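Local atomic coordinates of lovastatin nonaketide synthase, polyketide synthase component (Aspergillus terreus, PDB entry 7CPX), a protein that builds the nonaketide dihydromonacolin L from nine malonyl-CoA units during lovastatin biosynthesis, as a homodimeric multidomain polyketide synthase that partners with LovC. Residues A[295-300]-A[440-444]; A[608-613]-A[626-630]; A[1142-1146]-A[2362-2366]; A[1641-1645]-A[1665-1669]; A[1961-1965]-A[1985-1989]. The protein carries 2 engineered substitutions. All blocks are in the same frame, centred on the assembly; numbering follows the deposited sequence.

Contact 1. Residues A[295-300]-A[440-444]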
# COMPACT_ATOMS: atom_id res chain seq x y z
N LEU A 295 24.79 7.31 46.55
CA LEU A 295 23.37 7.14 46.85
C LEU A 295 23.18 6.23 48.05
O LEU A 295 22.42 6.54 48.97
CB LEU A 295 22.64 6.58 45.63
CG LEU A 295 21.25 6.00 45.87
CD1 LEU A 295 20.33 7.03 46.49
CD2 LEU A 295 20.66 5.48 44.58
N ILE A 296 23.86 5.09 48.05
CA ILE A 296 23.71 4.13 49.14
C ILE A 296 24.19 4.75 50.45
O ILE A 296 23.52 4.66 51.48
CB ILE A 296 24.47 2.83 48.82
CG1 ILE A 296 23.86 2.16 47.60
CG2 ILE A 296 24.43 1.89 50.01
CD1 ILE A 296 24.72 1.06 47.02
N LYS A 297 25.35 5.40 50.42
CA LYS A 297 25.89 6.00 51.63
C LYS A 297 24.96 7.08 52.17
O LYS A 297 24.69 7.14 53.37
CB LYS A 297 27.28 6.57 51.37
CG LYS A 297 28.33 5.51 51.10
CD LYS A 297 29.70 6.14 50.86
CE LYS A 297 30.78 5.08 50.74
NZ LYS A 297 32.13 5.68 50.54
N ALA A 298 24.45 7.94 51.29
CA ALA A 298 23.55 9.01 51.72
C ALA A 298 22.25 8.44 52.26
O ALA A 298 21.71 8.96 53.25
CB ALA A 298 23.28 9.96 50.56
N THR A 299 21.72 7.40 51.62
CA THR A 299 20.48 6.80 52.10
C THR A 299 20.67 6.20 53.49
O THR A 299 19.82 6.36 54.37
CB THR A 299 20.01 5.72 51.12
OG1 THR A 299 19.98 6.26 49.80
CG2 THR A 299 18.62 5.24 51.49
N TYR A 300 21.79 5.51 53.71
CA TYR A 300 22.05 4.94 55.03
C TYR A 300 22.27 6.03 56.07
O TYR A 300 21.82 5.91 57.21
CB TYR A 300 23.25 4.00 54.97
CG TYR A 300 22.88 2.59 54.56
CD1 TYR A 300 22.76 2.25 53.22
CD2 TYR A 300 22.64 1.61 55.50
CE1 TYR A 300 22.42 0.98 52.84
CE2 TYR A 300 22.30 0.33 55.13
CZ TYR A 300 22.19 0.02 53.79
OH TYR A 300 21.85 -1.26 53.40
N ASN A 440 19.19 6.79 39.79
CA ASN A 440 19.34 5.66 40.69
C ASN A 440 18.48 5.90 41.93
O ASN A 440 18.58 6.96 42.56
CB ASN A 440 20.80 5.48 41.09
CG ASN A 440 21.74 5.53 39.91
OD1 ASN A 440 21.43 5.02 38.83
ND2 ASN A 440 22.89 6.16 40.10
N ALA A 441 17.66 4.91 42.26
CA ALA A 441 16.85 4.94 43.47
C ALA A 441 17.30 3.81 44.38
O ALA A 441 17.43 2.66 43.93
CB ALA A 441 15.37 4.80 43.14
N HIS A 442 17.55 4.13 45.64
CA HIS A 442 17.96 3.16 46.64
C HIS A 442 17.02 3.23 47.82
O HIS A 442 16.71 4.32 48.31
CB HIS A 442 19.40 3.40 47.09
CG HIS A 442 19.86 2.45 48.16
ND1 HIS A 442 19.97 2.82 49.48
CD2 HIS A 442 20.23 1.15 48.10
CE1 HIS A 442 20.40 1.79 50.19
NE2 HIS A 442 20.56 0.77 49.38
N ALA A 443 16.56 2.07 48.27
CA ALA A 443 15.65 1.95 49.40
C ALA A 443 16.23 1.00 50.43
O ALA A 443 16.79 -0.04 50.08
CB ALA A 443 14.28 1.45 48.95
N ILE A 444 16.10 1.37 51.70
CA ILE A 444 16.49 0.53 52.81
C ILE A 444 15.21 0.00 53.45
O ILE A 444 14.35 0.79 53.84
CB ILE A 444 17.35 1.29 53.83
CG1 ILE A 444 18.61 1.85 53.14
CG2 ILE A 444 17.74 0.38 54.98
CD1 ILE A 444 19.47 2.71 54.04
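The rings of His-442 and Tyr-300 show how aliphatic carbon can frame flat groups where a helix packs on a sheet. Over one face of His-442, CG1 of Ile-296 lies 4.0 Å from the ring centroid, offset toward the rim; CB of Thr-299 sits at the edge in the ring plane, 3.3 Å from His-442 ND1. CD1 of Ile-444 rests over the centre of one Tyr-300 face, 3.4 Å from the centroid, and Ile-296 O lies at the edge of that ring, in its plane. The Ile-296 and Ile-444 approaches are CH-pi contacts. The two rings meet rim to rim, with planes at 32°. Because CG of His-442 stands opposite its backbone N (chi1 178°), the imidazole reaches helix 289-302. Its CB packs 3.4 Å from CG of Leu-295, whose CD2 continues to CB of Asn-440 at 3.5 Å. Thr-299 OG1 turns back to Leu-295 O (2.6 Å), reaching that oxygen from the face opposite the one used by Thr-299 N. Ser-430 hydrogen-bonds Tyr-300 OH and, weakly, His-442 NE2, while Asp-278 and Asn-276 hold Asn-440 ND2. The ketosynthase interface is thus chiefly apolar, its buried polar ends being served by neighbouring parts of the thiolase-type fold.

Contact 2. Residues A[608-613]-A[626-630]; sequences LLDQFM and FSQPL
Hydrophobic packing of a loop against a helix joins Leu-608, Phe-612 and Met-613 to Phe-626, Pro-629 and Leu-630 within the malonyl-CoA:ACP transacylase domain. The loop follows helix 582-596, and the helix it meets, 624-644, comes only a short way farther along the chain. Leu-608 meets the helix with both methyls. Its CG lies between the backbone N and the carbonyl carbon (chi1 62°), which brings CD2 to CG of Pro-629 at 3.5 Å and CD1 to CB of Leu-630 at 3.7 Å, the two leucines crossing at about a right angle. On one flank the phenyl groups pair obliquely. CE2 of Phe-612 lies over one face of Phe-626, displaced toward the rim, with ring centroids 4.7 Å apart and planes at 37°. On another, the extended chain of Met-613 delivers its terminal CE to CG of Leu-630 at 3.7 Å. The loop is held in shape by Leu-608 O, which accepts from the backbone N atoms of Gln-611, Phe-612 and Met-613. Pro-629, which lacks an N-H, coincides with a kink in the helix, and Tyr-679 of helix 671-682 also touches Leu-608 and Pro-629. Pro-629 sits close to, but not in contact with, a GxSxG turn consistent with the nucleophile elbow of this acyltransferase fold, so the loop packs on a helix bordering the probable catalytic centre.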
# COMPACT_ATOMS: atom_id res chain seq x y z
N LEU A 608 -32.87 -20.16 86.01
CA LEU A 608 -33.00 -20.76 84.69
C LEU A 608 -31.68 -20.69 83.93
O LEU A 608 -31.41 -21.54 83.08
CB LEU A 608 -34.10 -20.05 83.90
CG LEU A 608 -33.83 -18.57 83.64
CD1 LEU A 608 -33.21 -18.35 82.26
CD2 LEU A 608 -35.10 -17.76 83.79
N LEU A 609 -30.86 -19.69 84.23
CA LEU A 609 -29.59 -19.52 83.54
C LEU A 609 -28.67 -20.72 83.73
O LEU A 609 -27.77 -20.93 82.91
CB LEU A 609 -28.90 -18.24 84.04
CG LEU A 609 -29.72 -16.96 83.89
CD1 LEU A 609 -29.20 -15.85 84.79
CD2 LEU A 609 -29.73 -16.51 82.43
N ASP A 610 -28.87 -21.50 84.79
CA ASP A 610 -28.07 -22.69 85.06
C ASP A 610 -28.91 -23.95 85.14
O ASP A 610 -28.38 -25.01 85.50
CB ASP A 610 -27.27 -22.51 86.35
CG ASP A 610 -26.39 -21.27 86.32
OD1 ASP A 610 -25.95 -20.88 85.22
OD2 ASP A 610 -26.14 -20.70 87.40
N GLN A 611 -30.21 -23.87 84.83
CA GLN A 611 -31.09 -25.02 84.96
C GLN A 611 -31.83 -25.30 83.65
O GLN A 611 -32.06 -26.46 83.30
CB GLN A 611 -32.10 -24.80 86.09
CG GLN A 611 -31.46 -24.70 87.47
CD GLN A 611 -32.46 -24.30 88.54
OE1 GLN A 611 -33.64 -24.12 88.27
NE2 GLN A 611 -31.98 -24.16 89.77
N PHE A 612 -32.19 -24.25 82.93
CA PHE A 612 -32.93 -24.38 81.68
C PHE A 612 -32.15 -23.93 80.45
O PHE A 612 -32.36 -24.49 79.37
CB PHE A 612 -34.25 -23.59 81.75
CG PHE A 612 -35.25 -24.17 82.70
CD1 PHE A 612 -36.14 -25.15 82.28
CD2 PHE A 612 -35.30 -23.74 84.02
CE1 PHE A 612 -37.06 -25.69 83.16
CE2 PHE A 612 -36.22 -24.28 84.90
CZ PHE A 612 -37.10 -25.25 84.47
N MET A 613 -31.26 -22.95 80.58
CA MET A 613 -30.40 -22.53 79.48
C MET A 613 -29.17 -23.44 79.41
O MET A 613 -28.02 -23.01 79.54
CB MET A 613 -30.01 -21.07 79.63
CG MET A 613 -31.16 -20.09 79.46
SD MET A 613 -30.59 -18.38 79.38
CE MET A 613 -32.11 -17.53 78.97
N PHE A 626 -39.95 -19.04 85.20
CA PHE A 626 -38.78 -19.21 84.36
C PHE A 626 -38.96 -18.63 82.97
O PHE A 626 -38.01 -18.06 82.42
CB PHE A 626 -38.44 -20.70 84.23
CG PHE A 626 -38.36 -21.42 85.55
CD1 PHE A 626 -37.72 -20.83 86.63
CD2 PHE A 626 -38.94 -22.66 85.72
CE1 PHE A 626 -37.65 -21.48 87.85
CE2 PHE A 626 -38.87 -23.32 86.93
CZ PHE A 626 -38.22 -22.73 88.00
N SER A 627 -40.15 -18.74 82.39
CA SER A 627 -40.37 -18.21 81.04
C SER A 627 -40.19 -16.70 81.00
O SER A 627 -39.57 -16.17 80.07
CB SER A 627 -41.77 -18.60 80.55
OG SER A 627 -42.77 -18.06 81.39
N GLN A 628 -40.71 -15.98 82.01
CA GLN A 628 -40.57 -14.53 82.00
C GLN A 628 -39.11 -14.11 82.16
O GLN A 628 -38.58 -13.43 81.27
CB GLN A 628 -41.47 -13.91 83.07
CG GLN A 628 -42.96 -14.10 82.81
CD GLN A 628 -43.81 -13.62 83.96
OE1 GLN A 628 -43.30 -13.22 85.00
NE2 GLN A 628 -45.13 -13.65 83.77
N PRO A 629 -38.42 -14.48 83.24
CA PRO A 629 -37.00 -14.12 83.34
C PRO A 629 -36.15 -14.71 82.24
O PRO A 629 -35.14 -14.10 81.86
CB PRO A 629 -36.59 -14.64 84.72
CG PRO A 629 -37.59 -15.67 85.06
CD PRO A 629 -38.87 -15.25 84.41
N LEU A 630 -36.50 -15.88 81.70
CA LEU A 630 -35.73 -16.45 80.60
C LEU A 630 -35.76 -15.52 79.39
O LEU A 630 -34.72 -15.20 78.81
CB LEU A 630 -36.26 -17.83 80.23
CG LEU A 630 -35.66 -18.46 78.97
CD1 LEU A 630 -35.39 -19.94 79.19
CD2 LEU A 630 -36.57 -18.26 77.77

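Contact 3. Residues A[1142-1146]-A[2362-2366]; sequences QRADL and EEHEL
Arg-1143 and Glu-2363 form a long salt bridge between the dehydratase and ketoreductase domains, and their torsions illustrate how side chains span a gap that the backbones do not close. CG of Arg-1143 is tucked between its backbone N and carbonyl carbon (chi1 71°), and the chain bends at chi3. Glu-2363 is stretched out instead: CG is trans to the backbone N (chi1 173°) and the chain stays extended, so the carboxylate reaches across from the first turn of helix 2363-2385. The two side chains run alongside each other, head to tail, and OE1 of Glu-2363 comes 3.6 Å from NH1 of Arg-1143 near the edge of the guanidinium, the two planes being 66° apart. The same carboxylate has OE2 4.2 Å from OD1 of Asp-1145, a pairing of like charges. Beside it, His-2364 crosses Leu-1146 at about a right angle; CD1 of Leu-1146 lies 3.4 Å from His-2364 NE2. The firmer polar partner of Arg-1143 is Ala-1183 O, bonded to NH2, while Asp-1145 OD2 has a weak hydrogen bond from Trp-2197 of the ketoreductase domain. The arginine is thus positioned by its own dehydratase domain and turns NH1 to Glu-2363. Its positive charge probably offsets part of the acidic crowding, in an interdomain junction held by modest electrostatics and the packing of Leu-1146 against the imidazole of His-2364.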
# COMPACT_ATOMS: atom_id res chain seq x y z
N GLN A 1142 31.98 -20.29 -20.77
CA GLN A 1142 32.63 -20.39 -22.07
C GLN A 1142 31.71 -19.78 -23.11
O GLN A 1142 30.50 -20.06 -23.11
CB GLN A 1142 32.95 -21.85 -22.40
CG GLN A 1142 31.77 -22.81 -22.30
CD GLN A 1142 31.70 -23.51 -20.96
OE1 GLN A 1142 31.69 -22.87 -19.91
NE2 GLN A 1142 31.67 -24.84 -20.99
N ARG A 1143 32.27 -18.96 -23.99
CA ARG A 1143 31.49 -18.13 -24.89
C ARG A 1143 31.93 -18.31 -26.34
O ARG A 1143 33.11 -18.56 -26.62
CB ARG A 1143 31.60 -16.65 -24.53
CG ARG A 1143 32.96 -16.04 -24.83
CD ARG A 1143 32.95 -14.54 -24.68
NE ARG A 1143 31.95 -13.91 -25.53
CZ ARG A 1143 32.09 -13.73 -26.84
NH1 ARG A 1143 33.18 -14.13 -27.47
NH2 ARG A 1143 31.12 -13.15 -27.53
N ALA A 1144 30.98 -18.16 -27.25
CA ALA A 1144 31.26 -18.13 -28.68
C ALA A 1144 29.96 -17.89 -29.43
O ALA A 1144 28.87 -18.10 -28.90
CB ALA A 1144 31.92 -19.41 -29.17
N ASP A 1145 30.10 -17.44 -30.68
CA ASP A 1145 28.96 -17.26 -31.58
C ASP A 1145 27.87 -16.41 -30.93
O ASP A 1145 26.68 -16.72 -31.01
CB ASP A 1145 28.39 -18.61 -32.02
CG ASP A 1145 29.42 -19.47 -32.72
OD1 ASP A 1145 30.56 -19.00 -32.91
OD2 ASP A 1145 29.09 -20.62 -33.09
N LEU A 1146 28.29 -15.33 -30.28
CA LEU A 1146 27.36 -14.44 -29.59
C LEU A 1146 26.54 -15.22 -28.56
O LEU A 1146 25.34 -15.00 -28.40
CB LEU A 1146 26.45 -13.72 -30.58
CG LEU A 1146 25.64 -12.54 -30.04
CD1 LEU A 1146 26.55 -11.51 -29.40
CD2 LEU A 1146 24.81 -11.91 -31.14
N GLU A 2362 37.22 -7.19 -31.10
CA GLU A 2362 36.24 -8.19 -30.70
C GLU A 2362 35.89 -9.09 -31.88
O GLU A 2362 36.15 -8.78 -33.04
CB GLU A 2362 34.97 -7.53 -30.17
CG GLU A 2362 35.19 -6.22 -29.43
CD GLU A 2362 36.25 -6.30 -28.35
OE1 GLU A 2362 37.40 -6.65 -28.67
OE2 GLU A 2362 35.93 -6.01 -27.18
N GLU A 2363 35.29 -10.24 -31.55
CA GLU A 2363 34.78 -11.13 -32.59
C GLU A 2363 33.86 -10.38 -33.54
O GLU A 2363 34.02 -10.43 -34.76
CB GLU A 2363 34.06 -12.31 -31.93
CG GLU A 2363 33.33 -13.24 -32.89
CD GLU A 2363 32.59 -14.34 -32.16
OE1 GLU A 2363 32.97 -14.65 -31.01
OE2 GLU A 2363 31.63 -14.90 -32.73
N HIS A 2364 32.88 -9.67 -32.98
CA HIS A 2364 31.94 -8.93 -33.81
C HIS A 2364 32.55 -7.64 -34.35
O HIS A 2364 32.19 -7.21 -35.45
CB HIS A 2364 30.68 -8.63 -33.00
CG HIS A 2364 30.15 -9.83 -32.28
ND1 HIS A 2364 29.46 -10.84 -32.92
CD2 HIS A 2364 30.24 -10.20 -30.98
CE1 HIS A 2364 29.13 -11.77 -32.04
NE2 HIS A 2364 29.60 -11.40 -30.85
N GLU A 2365 33.48 -7.03 -33.62
CA GLU A 2365 34.23 -5.92 -34.20
C GLU A 2365 35.13 -6.41 -35.33
O GLU A 2365 35.34 -5.69 -36.31
CB GLU A 2365 35.04 -5.21 -33.13
CG GLU A 2365 34.22 -4.25 -32.28
CD GLU A 2365 35.09 -3.37 -31.41
OE1 GLU A 2365 36.29 -3.67 -31.27
OE2 GLU A 2365 34.57 -2.37 -30.86
N LEU A 2366 35.66 -7.62 -35.21
CA LEU A 2366 36.39 -8.21 -36.33
C LEU A 2366 35.47 -8.45 -37.51
O LEU A 2366 35.86 -8.26 -38.67
CB LEU A 2366 37.06 -9.51 -35.90
CG LEU A 2366 37.70 -10.32 -37.03
CD1 LEU A 2366 38.72 -9.49 -37.79
CD2 LEU A 2366 38.35 -11.57 -36.48

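Contact 4. Residues A[1641-1645]-A[1665-1669]; sequences YPPLV and MPPRP
A beta-alpha-beta crossover is entered and left here: Leu-1644 opens strand 1644-1647, helix 1652-1664 follows, and Pro-1669 immediately precedes strand 1670-1673, which runs parallel to the first at the margin of a mixed sheet. The sheet has a Rossmann-like character, consistent with the structural half of a polyketide synthase ketoreductase. The opening tie between the two segments is the hydrogen bond from Leu-1644 N to Pro-1669 O (3.0 Å, 155° at the hydrogen). Leu-1644 carries the apolar side of the contact, for its side chain lies antiparallel to that of Met-1665 and sets both methyls against the sulfur, SD being 3.7 Å from CD1 and 3.8 Å from CD2. Toward the surface, Arg-1668 folds back on itself through a bend at chi2 (-69°). Its NH1 hydrogen-bonds Pro-1667 O at 2.7 Å, nearly within the guanidinium plane, which helps fix the rotation of the group. CD1 of Tyr-1641 lies 3.9 Å above one guanidinium face toward its rim, and CG of Pro-1666 lies 3.6 Å above the centre of the opposite face; the tyrosine ring is tilted 39° from the guanidinium. Glu-1781 of helix 1775-1784 provides NH2 with a long, weak ion pair. A flat cation is therefore sandwiched between a ring carbon and a proline, its in-plane bond made through NH1, while Leu-1644 and Met-1665 supply the apolar packing.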
# COMPACT_ATOMS: atom_id res chain seq x y z
N TYR A 1641 79.48 10.16 -42.73
CA TYR A 1641 80.69 9.84 -42.00
C TYR A 1641 80.80 8.34 -41.69
O TYR A 1641 81.85 7.75 -41.93
CB TYR A 1641 80.75 10.66 -40.70
CG TYR A 1641 81.09 12.11 -40.94
CD1 TYR A 1641 80.11 13.03 -41.30
CD2 TYR A 1641 82.40 12.57 -40.82
CE1 TYR A 1641 80.42 14.35 -41.53
CE2 TYR A 1641 82.71 13.90 -41.04
CZ TYR A 1641 81.72 14.78 -41.40
OH TYR A 1641 82.03 16.11 -41.62
N PRO A 1642 79.74 7.73 -41.16
CA PRO A 1642 79.78 6.29 -40.95
C PRO A 1642 79.92 5.57 -42.28
O PRO A 1642 79.47 6.07 -43.33
CB PRO A 1642 78.43 5.99 -40.28
CG PRO A 1642 77.58 7.17 -40.56
CD PRO A 1642 78.51 8.32 -40.60
N PRO A 1643 80.53 4.39 -42.28
CA PRO A 1643 80.75 3.68 -43.55
C PRO A 1643 79.44 3.43 -44.28
O PRO A 1643 78.41 3.13 -43.66
CB PRO A 1643 81.42 2.37 -43.12
CG PRO A 1643 81.99 2.65 -41.78
CD PRO A 1643 81.07 3.63 -41.14
N LEU A 1644 79.48 3.54 -45.60
CA LEU A 1644 78.32 3.34 -46.45
C LEU A 1644 78.55 2.12 -47.33
O LEU A 1644 79.61 1.98 -47.95
CB LEU A 1644 78.04 4.57 -47.31
CG LEU A 1644 76.74 4.51 -48.12
CD1 LEU A 1644 76.04 5.86 -48.12
CD2 LEU A 1644 77.02 4.06 -49.54
N VAL A 1645 77.55 1.24 -47.39
CA VAL A 1645 77.62 0.01 -48.16
C VAL A 1645 76.38 -0.07 -49.03
O VAL A 1645 75.26 -0.06 -48.52
CB VAL A 1645 77.72 -1.23 -47.26
CG1 VAL A 1645 77.90 -2.48 -48.10
CG2 VAL A 1645 78.85 -1.08 -46.25
N MET A 1665 76.62 10.95 -53.77
CA MET A 1665 76.96 10.78 -52.37
C MET A 1665 78.15 11.67 -52.01
O MET A 1665 79.08 11.80 -52.81
CB MET A 1665 77.30 9.32 -52.07
CG MET A 1665 77.63 9.03 -50.61
SD MET A 1665 78.43 7.43 -50.39
CE MET A 1665 80.04 7.74 -51.10
N PRO A 1666 78.15 12.30 -50.84
CA PRO A 1666 79.32 13.08 -50.43
C PRO A 1666 80.50 12.17 -50.15
O PRO A 1666 80.34 10.95 -50.05
CB PRO A 1666 78.84 13.79 -49.15
CG PRO A 1666 77.77 12.91 -48.62
CD PRO A 1666 77.09 12.32 -49.82
N PRO A 1667 81.71 12.73 -50.03
CA PRO A 1667 82.87 11.88 -49.74
C PRO A 1667 82.67 11.04 -48.50
O PRO A 1667 82.62 11.56 -47.38
CB PRO A 1667 84.01 12.89 -49.57
CG PRO A 1667 83.57 14.10 -50.32
CD PRO A 1667 82.07 14.15 -50.17
N ARG A 1668 82.55 9.72 -48.68
CA ARG A 1668 82.31 8.80 -47.59
C ARG A 1668 83.02 7.49 -47.90
O ARG A 1668 83.24 7.17 -49.07
CB ARG A 1668 80.81 8.53 -47.39
CG ARG A 1668 79.98 9.76 -47.06
CD ARG A 1668 80.30 10.29 -45.67
NE ARG A 1668 79.42 11.38 -45.29
CZ ARG A 1668 79.66 12.66 -45.52
NH1 ARG A 1668 80.75 13.06 -46.15
NH2 ARG A 1668 78.78 13.57 -45.11
N PRO A 1669 83.40 6.72 -46.88
CA PRO A 1669 83.85 5.35 -47.14
C PRO A 1669 82.75 4.56 -47.84
O PRO A 1669 81.57 4.67 -47.49
CB PRO A 1669 84.15 4.79 -45.75
CG PRO A 1669 84.39 6.00 -44.90
CD PRO A 1669 83.50 7.07 -45.45

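Contact 5. Residues A[1961-1965]-A[1985-1989]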
# COMPACT_ATOMS: atom_id res chain seq x y z
N VAL A 1961 -13.22 -14.38 -48.02
CA VAL A 1961 -14.27 -13.82 -48.85
C VAL A 1961 -15.36 -13.23 -47.97
O VAL A 1961 -15.70 -13.79 -46.93
CB VAL A 1961 -14.86 -14.89 -49.80
CG1 VAL A 1961 -15.59 -15.96 -49.01
CG2 VAL A 1961 -15.78 -14.24 -50.82
N THR A 1962 -15.91 -12.09 -48.39
CA THR A 1962 -16.97 -11.43 -47.64
C THR A 1962 -17.90 -10.73 -48.61
O THR A 1962 -17.52 -10.35 -49.72
CB THR A 1962 -16.40 -10.42 -46.63
OG1 THR A 1962 -15.59 -9.46 -47.32
CG2 THR A 1962 -15.57 -11.13 -45.57
N ASP A 1963 -19.15 -10.54 -48.17
CA ASP A 1963 -20.13 -9.77 -48.91
C ASP A 1963 -20.28 -8.35 -48.40
O ASP A 1963 -20.76 -7.49 -49.14
CB ASP A 1963 -21.50 -10.47 -48.85
CG ASP A 1963 -21.46 -11.88 -49.39
OD1 ASP A 1963 -20.62 -12.16 -50.27
OD2 ASP A 1963 -22.27 -12.72 -48.94
N SER A 1964 -19.87 -8.08 -47.15
CA SER A 1964 -19.91 -6.73 -46.61
C SER A 1964 -18.87 -6.62 -45.50
O SER A 1964 -18.68 -7.56 -44.72
CB SER A 1964 -21.30 -6.38 -46.06
OG SER A 1964 -21.31 -5.08 -45.51
N ILE A 1965 -18.19 -5.47 -45.45
CA ILE A 1965 -17.17 -5.20 -44.45
C ILE A 1965 -17.37 -3.80 -43.90
O ILE A 1965 -18.05 -2.96 -44.49
CB ILE A 1965 -15.74 -5.35 -45.01
CG1 ILE A 1965 -15.43 -4.23 -46.01
CG2 ILE A 1965 -15.56 -6.71 -45.67
CD1 ILE A 1965 -14.03 -4.28 -46.56
N ILE A 1985 -15.07 -3.77 -56.86
CA ILE A 1985 -14.97 -5.19 -56.55
C ILE A 1985 -16.30 -5.79 -56.13
O ILE A 1985 -16.38 -7.00 -55.89
CB ILE A 1985 -13.91 -5.43 -55.45
CG1 ILE A 1985 -13.46 -6.90 -55.45
CG2 ILE A 1985 -14.48 -5.06 -54.09
CD1 ILE A 1985 -12.33 -7.18 -54.48
N GLY A 1986 -17.35 -4.98 -56.02
CA GLY A 1986 -18.64 -5.48 -55.60
C GLY A 1986 -18.68 -5.95 -54.16
O GLY A 1986 -19.36 -6.94 -53.86
N LEU A 1987 -17.98 -5.26 -53.27
CA LEU A 1987 -18.00 -5.56 -51.84
C LEU A 1987 -18.59 -4.38 -51.09
O LEU A 1987 -18.12 -3.25 -51.24
CB LEU A 1987 -16.59 -5.87 -51.33
CG LEU A 1987 -16.45 -6.17 -49.83
CD1 LEU A 1987 -17.52 -7.14 -49.37
CD2 LEU A 1987 -15.07 -6.72 -49.51
N GLN A 1988 -19.63 -4.64 -50.30
CA GLN A 1988 -20.35 -3.59 -49.59
C GLN A 1988 -19.49 -3.07 -48.45
O GLN A 1988 -19.39 -3.70 -47.39
CB GLN A 1988 -21.69 -4.12 -49.08
CG GLN A 1988 -22.55 -3.08 -48.39
CD GLN A 1988 -23.97 -3.55 -48.20
OE1 GLN A 1988 -24.76 -3.60 -49.15
NE2 GLN A 1988 -24.32 -3.89 -46.96
N VAL A 1989 -18.87 -1.91 -48.65
CA VAL A 1989 -17.98 -1.31 -47.67
C VAL A 1989 -18.74 -0.25 -46.90
O VAL A 1989 -19.35 0.65 -47.49
CB VAL A 1989 -16.74 -0.71 -48.35
CG1 VAL A 1989 -15.90 0.06 -47.34
CG2 VAL A 1989 -15.91 -1.80 -49.01
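Ser-1964 and Leu-1987 both swing their first side-chain branch away from the backbone N, and those torsions place the two side chains that reach across this contact. In Ser-1964 (chi1 179°) the choice carries OG to Gln-1988 O, where it donates a hydrogen bond of 3.0 Å. In Leu-1987 (chi1 178°) it brings the branched end across to segment 1961-1965, with CD2 3.5 Å from OG1 of Thr-1962 and 3.9 Å from CG2 of Ile-1965. Parallel backbone pairing runs between these groups: Gln-1988 N donates to Asp-1963 O at 3.3 Å, and Ile-1965 N donates to Gln-1988 O at 2.9 Å. The side chains of Ser-1964 and Gln-1988 share one face of the sheet; Ile-1965 and Val-1989 share the other, side by side, with CG1 of Ile-1965 3.9 Å from CG2 of Val-1989. Gln-1988 NE2 has its own partner in His-1990. The strands are the first and last elements of a beta-alpha-beta crossover through helix 1972-1985, whose Schellman end at Gly-1986 turns the chain into strand 1988-1993. Since Ser-1964 OG and Ile-1965 N approach Gln-1988 O from opposite faces of its plane, one carbonyl is gripped twice, and the start of the pairing is secured by side chain as well as backbone.

The five contacts sample packing within and between the domains of a megasynthase. Contact 1 lies nearest an annotated centre: the Asn-440 side chain is about 7 Å from that of His-320 and about 9 Å from that of Cys-181, two of the three predicted ketosynthase active-site residues. Contact 2, in the transacylase, has its centre 69 Å from that of contact 1. Contacts 4 and 5 both lie where neighbouring parallel strands of a beta-alpha-beta unit begin, yet their centres are 99 Å apart. Contact 3 links dehydratase to ketoreductase and closes a chain loop of more than a thousand residues that contains contacts 4 and 5, each centred 54 Å from it. None of the five touches another.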